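Local coordinates for protein ribonucleoside-diphosphate reductase (Pseudomonas aeruginosa, PDB 5IM3) that reduces ribonucleoside diphosphates to deoxyribonucleotides, probably to supply precursors for DNA synthesis, under allosteric control by nucleotides such as dATP, at residues 668-673 against 804-809; 810-815 against 846-851; 260-265 against 273-278. One frame throughout, in Å; residues are numbered along the deposited sequence.

Interaction 1. Residues 668-673 against 804-809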
ATOM      1  N   ALA A 668     -25.936 -35.769  -9.747  1.00 57.79           N
ATOM      2  CA  ALA A 668     -25.818 -36.890 -10.672  1.00 59.35           C
ATOM      3  C   ALA A 668     -24.371 -37.352 -10.792  1.00 59.78           C
ATOM      4  O   ALA A 668     -24.109 -38.548 -10.953  1.00 60.73           O
ATOM      5  CB  ALA A 668     -26.375 -36.506 -12.043  1.00 55.95           C
ATOM      6  N   LEU A 669     -23.417 -36.415 -10.729  1.00 59.26           N
ATOM      7  CA  LEU A 669     -22.007 -36.791 -10.718  1.00 59.80           C
ATOM      8  C   LEU A 669     -21.674 -37.625  -9.486  1.00 62.52           C
ATOM      9  O   LEU A 669     -20.960 -38.631  -9.583  1.00 63.22           O
ATOM     10  CB  LEU A 669     -21.123 -35.542 -10.763  1.00 58.28           C
ATOM     11  CG  LEU A 669     -21.095 -34.716 -12.049  1.00 56.09           C
ATOM     12  CD1 LEU A 669     -20.269 -33.457 -11.836  1.00 56.10           C
ATOM     13  CD2 LEU A 669     -20.542 -35.516 -13.214  1.00 57.50           C
ATOM     14  N   TYR A 670     -22.176 -37.221  -8.318  1.00 63.73           N
ATOM     15  CA  TYR A 670     -21.941 -37.992  -7.101  1.00 65.23           C
ATOM     16  C   TYR A 670     -22.374 -39.441  -7.279  1.00 68.44           C
ATOM     17  O   TYR A 670     -21.645 -40.370  -6.915  1.00 72.03           O
ATOM     18  CB  TYR A 670     -22.691 -37.364  -5.922  1.00 65.00           C
ATOM     19  CG  TYR A 670     -22.189 -36.004  -5.475  1.00 62.13           C
ATOM     20  CD1 TYR A 670     -20.859 -35.632  -5.641  1.00 61.23           C
ATOM     21  CD2 TYR A 670     -23.051 -35.096  -4.872  1.00 60.11           C
ATOM     22  CE1 TYR A 670     -20.405 -34.392  -5.225  1.00 60.12           C
ATOM     23  CE2 TYR A 670     -22.608 -33.854  -4.456  1.00 59.61           C
ATOM     24  CZ  TYR A 670     -21.285 -33.507  -4.632  1.00 60.51           C
ATOM     25  OH  TYR A 670     -20.841 -32.274  -4.214  1.00 60.08           O
ATOM     26  N   LEU A 671     -23.570 -39.653  -7.836  1.00 67.97           N
ATOM     27  CA  LEU A 671     -24.091 -41.009  -7.977  1.00 69.71           C
ATOM     28  C   LEU A 671     -23.231 -41.868  -8.889  1.00 70.35           C
ATOM     29  O   LEU A 671     -23.281 -43.098  -8.790  1.00 73.03           O
ATOM     30  CB  LEU A 671     -25.525 -40.966  -8.506  1.00 68.86           C
ATOM     31  CG  LEU A 671     -26.565 -40.368  -7.559  1.00 68.89           C
ATOM     32  CD1 LEU A 671     -27.937 -40.338  -8.217  1.00 67.97           C
ATOM     33  CD2 LEU A 671     -26.620 -41.149  -6.251  1.00 68.94           C
ATOM     34  N   GLN A 672     -22.456 -41.255  -9.778  1.00 70.69           N
ATOM     35  CA  GLN A 672     -21.510 -41.971 -10.616  1.00 70.92           C
ATOM     36  C   GLN A 672     -20.094 -41.926 -10.056  1.00 71.13           C
ATOM     37  O   GLN A 672     -19.186 -42.523 -10.642  1.00 72.61           O
ATOM     38  CB  GLN A 672     -21.534 -41.393 -12.036  1.00 69.59           C
ATOM     39  CG  GLN A 672     -22.924 -41.368 -12.664  1.00 68.61           C
ATOM     40  CD  GLN A 672     -22.952 -40.645 -13.993  1.00 67.38           C
ATOM     41  OE1 GLN A 672     -22.640 -41.224 -15.032  1.00 68.90           O
ATOM     42  NE2 GLN A 672     -23.327 -39.369 -13.967  1.00 66.37           N
ATOM     43  N   HIS A 673     -19.892 -41.244  -8.926  1.00 71.31           N
ATOM     44  CA  HIS A 673     -18.570 -41.079  -8.323  1.00 72.78           C
ATOM     45  C   HIS A 673     -17.600 -40.424  -9.300  1.00 71.89           C
ATOM     46  O   HIS A 673     -16.419 -40.777  -9.367  1.00 74.13           O
ATOM     47  CB  HIS A 673     -18.024 -42.416  -7.820  1.00 73.99           C
ATOM     48  CG  HIS A 673     -18.849 -43.027  -6.731  1.00 76.05           C
ATOM     49  ND1 HIS A 673     -19.918 -43.859  -6.986  1.00 76.51           N
ATOM     50  CD2 HIS A 673     -18.770 -42.917  -5.384  1.00 76.40           C
ATOM     51  CE1 HIS A 673     -20.457 -44.241  -5.842  1.00 77.13           C
ATOM     52  NE2 HIS A 673     -19.779 -43.683  -4.854  1.00 76.11           N
ATOM     53  N   VAL A 804     -26.177 -28.322   8.134  1.00 72.74           N
ATOM     54  CA  VAL A 804     -26.611 -29.266   7.112  1.00 71.33           C
ATOM     55  C   VAL A 804     -25.397 -29.653   6.283  1.00 66.29           C
ATOM     56  O   VAL A 804     -24.685 -28.783   5.773  1.00 65.21           O
ATOM     57  CB  VAL A 804     -27.715 -28.675   6.217  1.00 73.04           C
ATOM     58  CG1 VAL A 804     -28.109 -29.659   5.115  1.00 72.26           C
ATOM     59  CG2 VAL A 804     -28.926 -28.296   7.058  1.00 76.00           C
ATOM     60  N   ILE A 805     -25.169 -30.956   6.144  1.00 63.56           N
ATOM     61  CA  ILE A 805     -23.993 -31.490   5.470  1.00 60.77           C
ATOM     62  C   ILE A 805     -24.444 -32.256   4.235  1.00 59.34           C
ATOM     63  O   ILE A 805     -25.414 -33.020   4.287  1.00 61.27           O
ATOM     64  CB  ILE A 805     -23.176 -32.398   6.412  1.00 60.23           C
ATOM     65  CG1 ILE A 805     -22.782 -31.620   7.672  1.00 60.85           C
ATOM     66  CG2 ILE A 805     -21.938 -32.951   5.701  1.00 58.97           C
ATOM     67  CD1 ILE A 805     -22.042 -32.444   8.708  1.00 61.76           C
ATOM     68  N   ASN A 806     -23.730 -32.043   3.124  1.00 54.83           N
ATOM     69  CA  ASN A 806     -23.953 -32.724   1.852  1.00 54.42           C
ATOM     70  C   ASN A 806     -24.371 -34.173   2.089  1.00 57.92           C
ATOM     71  O   ASN A 806     -23.562 -34.977   2.572  1.00 55.91           O
ATOM     72  CB  ASN A 806     -22.682 -32.659   1.002  1.00 52.71           C
ATOM     73  CG  ASN A 806     -22.847 -33.302  -0.364  1.00 54.72           C
ATOM     74  OD1 ASN A 806     -23.727 -34.138  -0.578  1.00 56.54           O
ATOM     75  ND2 ASN A 806     -21.983 -32.920  -1.296  1.00 55.15           N
ATOM     76  N   PRO A 807     -25.618 -34.544   1.774  1.00 59.19           N
ATOM     77  CA  PRO A 807     -26.049 -35.930   2.025  1.00 60.84           C
ATOM     78  C   PRO A 807     -25.239 -36.968   1.270  1.00 62.28           C
ATOM     79  O   PRO A 807     -25.101 -38.101   1.753  1.00 64.53           O
ATOM     80  CB  PRO A 807     -27.517 -35.926   1.573  1.00 62.25           C
ATOM     81  CG  PRO A 807     -27.936 -34.502   1.633  1.00 61.52           C
ATOM     82  CD  PRO A 807     -26.721 -33.707   1.279  1.00 58.06           C
ATOM     83  N   TYR A 808     -24.702 -36.626   0.099  1.00 63.44           N
ATOM     84  CA  TYR A 808     -23.902 -37.587  -0.652  1.00 65.30           C
ATOM     85  C   TYR A 808     -22.535 -37.784  -0.005  1.00 65.78           C
ATOM     86  O   TYR A 808     -22.005 -38.902   0.014  1.00 65.27           O
ATOM     87  CB  TYR A 808     -23.756 -37.126  -2.103  1.00 64.27           C
ATOM     88  CG  TYR A 808     -25.063 -37.091  -2.865  1.00 64.26           C
ATOM     89  CD1 TYR A 808     -25.907 -35.991  -2.781  1.00 63.20           C
ATOM     90  CD2 TYR A 808     -25.452 -38.154  -3.669  1.00 66.32           C
ATOM     91  CE1 TYR A 808     -27.102 -35.951  -3.475  1.00 62.82           C
ATOM     92  CE2 TYR A 808     -26.646 -38.123  -4.366  1.00 67.66           C
ATOM     93  CZ  TYR A 808     -27.466 -37.019  -4.265  1.00 65.07           C
ATOM     94  OH  TYR A 808     -28.655 -36.980  -4.959  1.00 65.55           O
ATOM     95  N   LEU A 809     -21.956 -36.710   0.538  1.00 65.00           N
ATOM     96  CA  LEU A 809     -20.659 -36.819   1.202  1.00 65.82           C
ATOM     97  C   LEU A 809     -20.737 -37.747   2.404  1.00 68.16           C
ATOM     98  O   LEU A 809     -19.893 -38.635   2.578  1.00 72.54           O
ATOM     99  CB  LEU A 809     -20.171 -35.433   1.627  1.00 62.75           C
ATOM    100  CG  LEU A 809     -18.924 -35.419   2.520  1.00 62.92           C
ATOM    101  CD1 LEU A 809     -17.759 -36.108   1.832  1.00 63.92           C
ATOM    102  CD2 LEU A 809     -18.562 -33.994   2.897  1.00 61.90           C
TER
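With chi1 at -67°, Y670 sets its CG beside its own backbone N and opposite the carbonyl carbon; Y808 makes the same choice, and the two side chains meet nearly at right angles. N806 differs: its CG is anti to the backbone N (chi1 -178°), which brings the amide up to the outer half of the Y670 ring. The tyrosine rings have centroids 5.3 Å apart and planes inclined at 41°, an oblique packing in which Y670 CD2 lies 3.5 Å from Y808 CG. L671 completes the apolar patch from another direction, its CD2 lying 3.6 Å from Y808 CE2 and close to the ring plane, hence at the edge. Further out, N806 ND2 is 3.4 Å from Y670 CE2. The two polar ends have firm partners of their own, since Y670 OH is hydrogen-bonded to T788 and N806 ND2 to N791 OD1. The other amide atom, N806 OD1, accepts from Y808 N at 2.8 Å and, weakly, from L809 N at 3.3 Å. This is an asparagine N-cap at the junction of strand 802-805 and helix 807-815, packed against the last turn of helix 665-672, which ends in a Schellman motif at H673, within the reductase barrel domain.

Interaction 2. Residues 810-815 against 846-851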
ATOM      1  N   VAL A 810     -21.746 -37.549   3.255  1.00 65.01           N
ATOM      2  CA  VAL A 810     -21.892 -38.389   4.440  1.00 67.74           C
ATOM      3  C   VAL A 810     -22.124 -39.840   4.039  1.00 68.27           C
ATOM      4  O   VAL A 810     -21.635 -40.765   4.696  1.00 72.35           O
ATOM      5  CB  VAL A 810     -23.021 -37.859   5.349  1.00 67.17           C
ATOM      6  CG1 VAL A 810     -24.262 -37.514   4.557  1.00 67.84           C
ATOM      7  CG2 VAL A 810     -23.372 -38.883   6.421  1.00 70.05           C
ATOM      8  N   ARG A 811     -22.869 -40.065   2.955  1.00 73.79           N
ATOM      9  CA  ARG A 811     -23.139 -41.432   2.521  1.00 75.76           C
ATOM     10  C   ARG A 811     -21.855 -42.139   2.100  1.00 75.80           C
ATOM     11  O   ARG A 811     -21.658 -43.320   2.409  1.00 78.50           O
ATOM     12  CB  ARG A 811     -24.155 -41.425   1.378  1.00 77.45           C
ATOM     13  CG  ARG A 811     -24.676 -42.801   0.993  1.00 81.67           C
ATOM     14  CD  ARG A 811     -25.919 -42.701   0.124  1.00 85.24           C
ATOM     15  NE  ARG A 811     -25.655 -42.051  -1.160  1.00 85.61           N
ATOM     16  CZ  ARG A 811     -25.265 -42.689  -2.261  1.00 87.93           C
ATOM     17  NH1 ARG A 811     -25.084 -44.004  -2.251  1.00 91.89           N
ATOM     18  NH2 ARG A 811     -25.050 -42.009  -3.379  1.00 86.98           N
ATOM     19  N   ASP A 812     -20.963 -41.430   1.404  1.00 67.69           N
ATOM     20  CA  ASP A 812     -19.695 -42.032   1.001  1.00 70.04           C
ATOM     21  C   ASP A 812     -18.778 -42.241   2.200  1.00 70.14           C
ATOM     22  O   ASP A 812     -18.067 -43.248   2.272  1.00 74.05           O
ATOM     23  CB  ASP A 812     -19.003 -41.162  -0.051  1.00 69.07           C
ATOM     24  CG  ASP A 812     -19.499 -41.434  -1.461  1.00 68.67           C
ATOM     25  OD1 ASP A 812     -19.860 -42.591  -1.759  1.00 71.60           O
ATOM     26  OD2 ASP A 812     -19.520 -40.487  -2.276  1.00 67.85           O
ATOM     27  N   LEU A 813     -18.775 -41.299   3.146  1.00 67.78           N
ATOM     28  CA  LEU A 813     -17.949 -41.447   4.339  1.00 66.47           C
ATOM     29  C   LEU A 813     -18.392 -42.618   5.199  1.00 70.87           C
ATOM     30  O   LEU A 813     -17.576 -43.164   5.950  1.00 71.80           O
ATOM     31  CB  LEU A 813     -17.971 -40.160   5.167  1.00 64.43           C
ATOM     32  CG  LEU A 813     -17.329 -38.933   4.512  1.00 63.05           C
ATOM     33  CD1 LEU A 813     -17.558 -37.685   5.355  1.00 59.06           C
ATOM     34  CD2 LEU A 813     -15.840 -39.165   4.287  1.00 64.08           C
ATOM     35  N   LYS A 814     -19.661 -43.022   5.107  1.00 76.56           N
ATOM     36  CA  LYS A 814     -20.107 -44.211   5.824  1.00 80.31           C
ATOM     37  C   LYS A 814     -19.490 -45.468   5.225  1.00 82.02           C
ATOM     38  O   LYS A 814     -18.994 -46.336   5.952  1.00 84.03           O
ATOM     39  CB  LYS A 814     -21.630 -44.299   5.795  1.00 80.56           C
ATOM     40  CG  LYS A 814     -22.323 -43.261   6.644  1.00 79.66           C
ATOM     41  CD  LYS A 814     -23.821 -43.415   6.527  1.00 81.69           C
ATOM     42  CE  LYS A 814     -24.548 -42.644   7.602  1.00 82.30           C
ATOM     43  NZ  LYS A 814     -25.984 -43.023   7.638  1.00 84.37           N
ATOM     44  N   ALA A 815     -19.514 -45.582   3.895  1.00 83.23           N
ATOM     45  CA  ALA A 815     -18.926 -46.744   3.238  1.00 87.11           C
ATOM     46  C   ALA A 815     -17.466 -46.923   3.635  1.00 86.96           C
ATOM     47  O   ALA A 815     -17.018 -48.047   3.890  1.00 91.64           O
ATOM     48  CB  ALA A 815     -19.056 -46.605   1.721  1.00 86.94           C
ATOM     49  N   ASP A 846     -11.319 -35.335  -4.233  1.00 73.43           N
ATOM     50  CA  ASP A 846     -11.606 -34.831  -5.572  1.00 74.80           C
ATOM     51  C   ASP A 846     -13.104 -34.815  -5.852  1.00 71.57           C
ATOM     52  O   ASP A 846     -13.626 -33.845  -6.414  1.00 67.80           O
ATOM     53  CB  ASP A 846     -10.884 -35.686  -6.616  1.00 79.38           C
ATOM     54  CG  ASP A 846      -9.377 -35.650  -6.455  1.00 84.37           C
ATOM     55  OD1 ASP A 846      -8.860 -34.624  -5.963  1.00 84.18           O
ATOM     56  OD2 ASP A 846      -8.710 -36.642  -6.821  1.00 89.30           O
ATOM     57  N   LEU A 847     -13.811 -35.879  -5.463  1.00 66.32           N
ATOM     58  CA  LEU A 847     -15.231 -35.984  -5.777  1.00 65.75           C
ATOM     59  C   LEU A 847     -16.048 -34.926  -5.052  1.00 62.97           C
ATOM     60  O   LEU A 847     -17.073 -34.474  -5.575  1.00 63.76           O
ATOM     61  CB  LEU A 847     -15.742 -37.379  -5.421  1.00 66.91           C
ATOM     62  CG  LEU A 847     -17.248 -37.606  -5.593  1.00 65.22           C
ATOM     63  CD1 LEU A 847     -17.660 -37.426  -7.043  1.00 63.07           C
ATOM     64  CD2 LEU A 847     -17.626 -38.989  -5.086  1.00 66.97           C
ATOM     65  N   TYR A 848     -15.626 -34.524  -3.858  1.00 57.79           N
ATOM     66  CA  TYR A 848     -16.335 -33.527  -3.070  1.00 57.04           C
ATOM     67  C   TYR A 848     -15.567 -32.215  -2.996  1.00 56.17           C
ATOM     68  O   TYR A 848     -15.696 -31.455  -2.037  1.00 52.39           O
ATOM     69  CB  TYR A 848     -16.656 -34.084  -1.689  1.00 57.87           C
ATOM     70  CG  TYR A 848     -17.720 -35.139  -1.815  1.00 60.53           C
ATOM     71  CD1 TYR A 848     -19.056 -34.796  -1.819  1.00 58.43           C
ATOM     72  CD2 TYR A 848     -17.387 -36.468  -1.996  1.00 61.67           C
ATOM     73  CE1 TYR A 848     -20.033 -35.748  -1.964  1.00 59.34           C
ATOM     74  CE2 TYR A 848     -18.357 -37.425  -2.141  1.00 63.37           C
ATOM     75  CZ  TYR A 848     -19.681 -37.063  -2.127  1.00 61.39           C
ATOM     76  OH  TYR A 848     -20.660 -38.018  -2.271  1.00 61.98           O
ATOM     77  N   ALA A 849     -14.792 -31.931  -4.036  1.00 55.19           N
ATOM     78  CA  ALA A 849     -14.233 -30.605  -4.189  1.00 57.56           C
ATOM     79  C   ALA A 849     -15.369 -29.607  -4.352  1.00 58.89           C
ATOM     80  O   ALA A 849     -16.399 -29.901  -4.957  1.00 61.26           O
ATOM     81  CB  ALA A 849     -13.298 -30.556  -5.392  1.00 58.24           C
ATOM     82  N   THR A 850     -15.182 -28.431  -3.772  1.00 64.05           N
ATOM     83  CA  THR A 850     -16.181 -27.378  -3.769  1.00 59.40           C
ATOM     84  C   THR A 850     -15.981 -26.453  -4.978  1.00 57.52           C
ATOM     85  O   THR A 850     -15.019 -26.581  -5.736  1.00 57.82           O
ATOM     86  CB  THR A 850     -16.125 -26.680  -2.404  1.00 61.42           C
ATOM     87  OG1 THR A 850     -17.146 -27.226  -1.561  1.00 61.32           O
ATOM     88  CG2 THR A 850     -16.281 -25.174  -2.495  1.00 63.25           C
ATOM     89  N   ALA A 851     -16.927 -25.535  -5.187  1.00 48.64           N
ATOM     90  CA  ALA A 851     -16.897 -24.670  -6.363  1.00 48.60           C
ATOM     91  C   ALA A 851     -15.587 -23.896  -6.488  1.00 50.39           C
ATOM     92  O   ALA A 851     -15.061 -23.730  -7.592  1.00 48.13           O
ATOM     93  CB  ALA A 851     -18.077 -23.704  -6.316  1.00 46.94           C
TER
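D812 leaves helix 807-815 with CB directed at the 846-851 segment, 4.2 Å from the phenol oxygen OH of Y848. CG comes next, beside the backbone N (chi1 -84°), and is closer, 3.7 Å from Y848 OH. Here the carboxylate divides. OD2 goes to the tyrosine, 2.7 Å from Y848 OH and 3.3 Å from Y848 CE2; it lies in the plane of the ring and so meets the phenol at its edge, while the carboxylate itself is turned 74° from that plane. The distance fits a hydrogen bond, but the assignment is not settled, because Y808 O is a second possible acceptor for the single phenol proton. Y848 stands just beyond the C-terminal end of helix 842-847, and through it the contact joins that end to the flank of helix 807-815, both in the barrel domain. OD2 has an apolar neighbour as well: L847 CD2, from the helix's last residue, packs 3.7 Å away. OD1, the other carboxylate oxygen, has its partner beyond the two segments, in a probable hydrogen bond with H673 NE2.

Interaction 3. Residues 260-265 against 273-278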
ATOM      1  N   ALA A 260     -63.446 -30.975  -2.519  1.00 69.76           N
ATOM      2  CA  ALA A 260     -63.666 -29.939  -1.514  1.00 71.62           C
ATOM      3  C   ALA A 260     -62.708 -28.776  -1.715  1.00 70.89           C
ATOM      4  O   ALA A 260     -63.069 -27.615  -1.486  1.00 73.05           O
ATOM      5  CB  ALA A 260     -63.506 -30.521  -0.110  1.00 72.22           C
ATOM      6  N   TYR A 261     -61.478 -29.066  -2.144  1.00 66.73           N
ATOM      7  CA  TYR A 261     -60.498 -28.007  -2.355  1.00 64.20           C
ATOM      8  C   TYR A 261     -60.889 -27.133  -3.540  1.00 63.32           C
ATOM      9  O   TYR A 261     -60.849 -25.901  -3.454  1.00 63.99           O
ATOM     10  CB  TYR A 261     -59.111 -28.615  -2.566  1.00 63.04           C
ATOM     11  CG  TYR A 261     -58.106 -27.642  -3.134  1.00 59.69           C
ATOM     12  CD1 TYR A 261     -57.444 -26.742  -2.313  1.00 59.99           C
ATOM     13  CD2 TYR A 261     -57.821 -27.625  -4.491  1.00 60.00           C
ATOM     14  CE1 TYR A 261     -56.526 -25.846  -2.830  1.00 60.84           C
ATOM     15  CE2 TYR A 261     -56.907 -26.734  -5.019  1.00 59.12           C
ATOM     16  CZ  TYR A 261     -56.261 -25.849  -4.183  1.00 59.72           C
ATOM     17  OH  TYR A 261     -55.348 -24.963  -4.704  1.00 59.55           O
ATOM     18  N   ILE A 262     -61.276 -27.756  -4.654  1.00 66.05           N
ATOM     19  CA  ILE A 262     -61.633 -26.994  -5.848  1.00 66.72           C
ATOM     20  C   ILE A 262     -62.854 -26.123  -5.584  1.00 69.19           C
ATOM     21  O   ILE A 262     -62.928 -24.979  -6.046  1.00 68.68           O
ATOM     22  CB  ILE A 262     -61.867 -27.945  -7.037  1.00 66.82           C
ATOM     23  CG1 ILE A 262     -60.577 -28.704  -7.374  1.00 64.52           C
ATOM     24  CG2 ILE A 262     -62.380 -27.172  -8.252  1.00 67.17           C
ATOM     25  CD1 ILE A 262     -59.443 -27.823  -7.864  1.00 62.98           C
ATOM     26  N   GLU A 263     -63.834 -26.649  -4.850  1.00 73.18           N
ATOM     27  CA  GLU A 263     -65.054 -25.888  -4.599  1.00 77.55           C
ATOM     28  C   GLU A 263     -64.761 -24.645  -3.768  1.00 76.88           C
ATOM     29  O   GLU A 263     -65.216 -23.543  -4.097  1.00 77.65           O
ATOM     30  CB  GLU A 263     -66.096 -26.770  -3.908  1.00 81.92           C
ATOM     31  CG  GLU A 263     -67.481 -26.141  -3.837  1.00 86.05           C
ATOM     32  CD  GLU A 263     -68.550 -27.116  -3.374  1.00 91.51           C
ATOM     33  OE1 GLU A 263     -68.208 -28.268  -3.026  1.00 91.03           O
ATOM     34  OE2 GLU A 263     -69.741 -26.730  -3.363  1.00 94.47           O
ATOM     35  N   LYS A 264     -63.993 -24.799  -2.685  1.00 73.62           N
ATOM     36  CA  LYS A 264     -63.632 -23.637  -1.879  1.00 74.18           C
ATOM     37  C   LYS A 264     -62.639 -22.740  -2.602  1.00 70.41           C
ATOM     38  O   LYS A 264     -62.676 -21.515  -2.434  1.00 68.81           O
ATOM     39  CB  LYS A 264     -63.061 -24.078  -0.528  1.00 75.71           C
ATOM     40  CG  LYS A 264     -64.104 -24.548   0.481  1.00 80.62           C
ATOM     41  CD  LYS A 264     -65.125 -23.456   0.800  1.00 84.81           C
ATOM     42  CE  LYS A 264     -66.055 -23.860   1.935  1.00 88.40           C
ATOM     43  NZ  LYS A 264     -65.352 -23.887   3.247  1.00 89.52           N
ATOM     44  N   GLY A 265     -61.753 -23.323  -3.411  1.00 63.54           N
ATOM     45  CA  GLY A 265     -60.794 -22.514  -4.145  1.00 61.42           C
ATOM     46  C   GLY A 265     -61.466 -21.570  -5.124  1.00 61.70           C
ATOM     47  O   GLY A 265     -61.120 -20.389  -5.208  1.00 61.01           O
ATOM     48  N   ALA A 273     -62.201 -21.208 -12.016  1.00 64.63           N
ATOM     49  CA  ALA A 273     -63.440 -21.978 -12.011  1.00 64.99           C
ATOM     50  C   ALA A 273     -63.478 -23.032 -13.111  1.00 66.19           C
ATOM     51  O   ALA A 273     -64.217 -24.014 -12.983  1.00 65.81           O
ATOM     52  CB  ALA A 273     -64.640 -21.040 -12.155  1.00 66.69           C
ATOM     53  N   LYS A 274     -62.705 -22.853 -14.187  1.00 70.80           N
ATOM     54  CA  LYS A 274     -62.666 -23.862 -15.243  1.00 73.17           C
ATOM     55  C   LYS A 274     -62.232 -25.223 -14.713  1.00 70.43           C
ATOM     56  O   LYS A 274     -62.565 -26.251 -15.312  1.00 72.55           O
ATOM     57  CB  LYS A 274     -61.723 -23.423 -16.364  1.00 72.82           C
ATOM     58  CG  LYS A 274     -62.271 -22.331 -17.257  1.00 75.43           C
ATOM     59  CD  LYS A 274     -61.430 -22.189 -18.515  1.00 76.03           C
ATOM     60  CE  LYS A 274     -61.831 -20.963 -19.320  1.00 79.13           C
ATOM     61  NZ  LYS A 274     -63.250 -21.031 -19.774  1.00 82.15           N
ATOM     62  N   LEU A 275     -61.477 -25.258 -13.611  1.00 64.16           N
ATOM     63  CA  LEU A 275     -61.029 -26.536 -13.068  1.00 62.32           C
ATOM     64  C   LEU A 275     -62.190 -27.403 -12.598  1.00 63.47           C
ATOM     65  O   LEU A 275     -62.015 -28.613 -12.429  1.00 61.49           O
ATOM     66  CB  LEU A 275     -60.042 -26.309 -11.917  1.00 58.03           C
ATOM     67  CG  LEU A 275     -58.711 -25.623 -12.253  1.00 61.45           C
ATOM     68  CD1 LEU A 275     -57.665 -25.905 -11.176  1.00 56.79           C
ATOM     69  CD2 LEU A 275     -58.177 -26.041 -13.619  1.00 60.61           C
ATOM     70  N   LYS A 276     -63.371 -26.818 -12.387  1.00 69.71           N
ATOM     71  CA  LYS A 276     -64.555 -27.617 -12.094  1.00 70.20           C
ATOM     72  C   LYS A 276     -65.012 -28.434 -13.294  1.00 73.75           C
ATOM     73  O   LYS A 276     -65.793 -29.376 -13.124  1.00 73.86           O
ATOM     74  CB  LYS A 276     -65.700 -26.720 -11.629  1.00 71.96           C
ATOM     75  CG  LYS A 276     -65.485 -26.106 -10.264  1.00 71.55           C
ATOM     76  CD  LYS A 276     -66.627 -25.177  -9.900  1.00 73.77           C
ATOM     77  CE  LYS A 276     -66.447 -24.614  -8.504  1.00 74.20           C
ATOM     78  NZ  LYS A 276     -67.493 -23.614  -8.160  1.00 75.89           N
ATOM     79  N   GLU A 277     -64.554 -28.096 -14.498  1.00 82.32           N
ATOM     80  CA  GLU A 277     -64.896 -28.870 -15.686  1.00 86.17           C
ATOM     81  C   GLU A 277     -64.141 -30.191 -15.768  1.00 81.98           C
ATOM     82  O   GLU A 277     -64.396 -30.973 -16.689  1.00 83.46           O
ATOM     83  CB  GLU A 277     -64.628 -28.041 -16.947  1.00 89.82           C
ATOM     84  CG  GLU A 277     -65.438 -26.749 -17.029  1.00 93.55           C
ATOM     85  CD  GLU A 277     -65.023 -25.865 -18.194  1.00 96.65           C
ATOM     86  OE1 GLU A 277     -64.007 -26.181 -18.852  1.00 96.64           O
ATOM     87  OE2 GLU A 277     -65.708 -24.850 -18.447  1.00 98.42           O
ATOM     88  N   PHE A 278     -63.218 -30.450 -14.845  1.00 69.89           N
ATOM     89  CA  PHE A 278     -62.515 -31.720 -14.798  1.00 66.58           C
ATOM     90  C   PHE A 278     -63.356 -32.763 -14.074  1.00 67.27           C
ATOM     91  O   PHE A 278     -64.281 -32.443 -13.321  1.00 68.77           O
ATOM     92  CB  PHE A 278     -61.168 -31.575 -14.088  1.00 64.82           C
ATOM     93  CG  PHE A 278     -60.090 -30.959 -14.932  1.00 63.20           C
ATOM     94  CD1 PHE A 278     -59.958 -29.582 -15.020  1.00 61.67           C
ATOM     95  CD2 PHE A 278     -59.189 -31.757 -15.622  1.00 62.97           C
ATOM     96  CE1 PHE A 278     -58.959 -29.013 -15.788  1.00 59.94           C
ATOM     97  CE2 PHE A 278     -58.186 -31.192 -16.391  1.00 61.32           C
ATOM     98  CZ  PHE A 278     -58.071 -29.819 -16.473  1.00 60.21           C
TER
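The shortest sound polar bond here, 2.7 Å from G265 N to Y261 O, belongs to the helical turn that carries I262, whose side chain faces L275 and K276, and E263, which meets K276 through its CA. The facing segment is built differently: K276 N donates to A273 O at 3.0 Å and E277 N to K274 O at 2.8 Å, both three residues back, the spacing of a 3-10 turn. Between the segments the evidence is of apolar packing. In I262 the two branches divide the work. CG2, anti to the backbone N, lies 3.9 Å from K276 CG, while the other branch ends in CD1, 4.2 Å from L275 CD1. I262 and K276 lie alongside one another with their side chains running in opposite senses. K276 is extended beyond CG, and its methylenes therefore run on along the helix surface until CE lies 4.3 Å from E263 CA. L275, by contrast, is buried, its side chain also touching M328 of helix 319-330 and I332, and I262 reaches L280 of helix 280-286. The connection between the segments is itself tied back by a backbone hydrogen bond between G265 and V271, so the chain reverses compactly after helix 250-267. E263 OE2 and K276 NZ, on the solvent side of the contact, are 6.1 Å apart, too far for a salt bridge, and K276 also touches a crystal neighbour, so its exact pose may partly reflect the lattice. The chemistry thus implies association through hydrocarbon, including the aliphatic part of a lysine, to which the opposite charges of E263 and K276 may add a long-range attraction.

From the N terminus, interaction 3 comes first and closes a short loop of seven residues, folding the chain after helix 250-267 back on that helix. Interaction 1 then closes a long loop of 130 residues, bringing strand 802-805 and the start of helix 807-815 back to helix 665-672. Interaction 2 follows with a loop of 30 residues. The three are in series, neither nested nor crossed. Interactions 1 and 2 share helix 807-815, their centres lie about 6 Å apart, and stacking of Y670 on Y848 joins them directly, tying together helices 665-672, 807-815 and 842-847. Interaction 3 is remote, its centre about 41 Å from that of interaction 1.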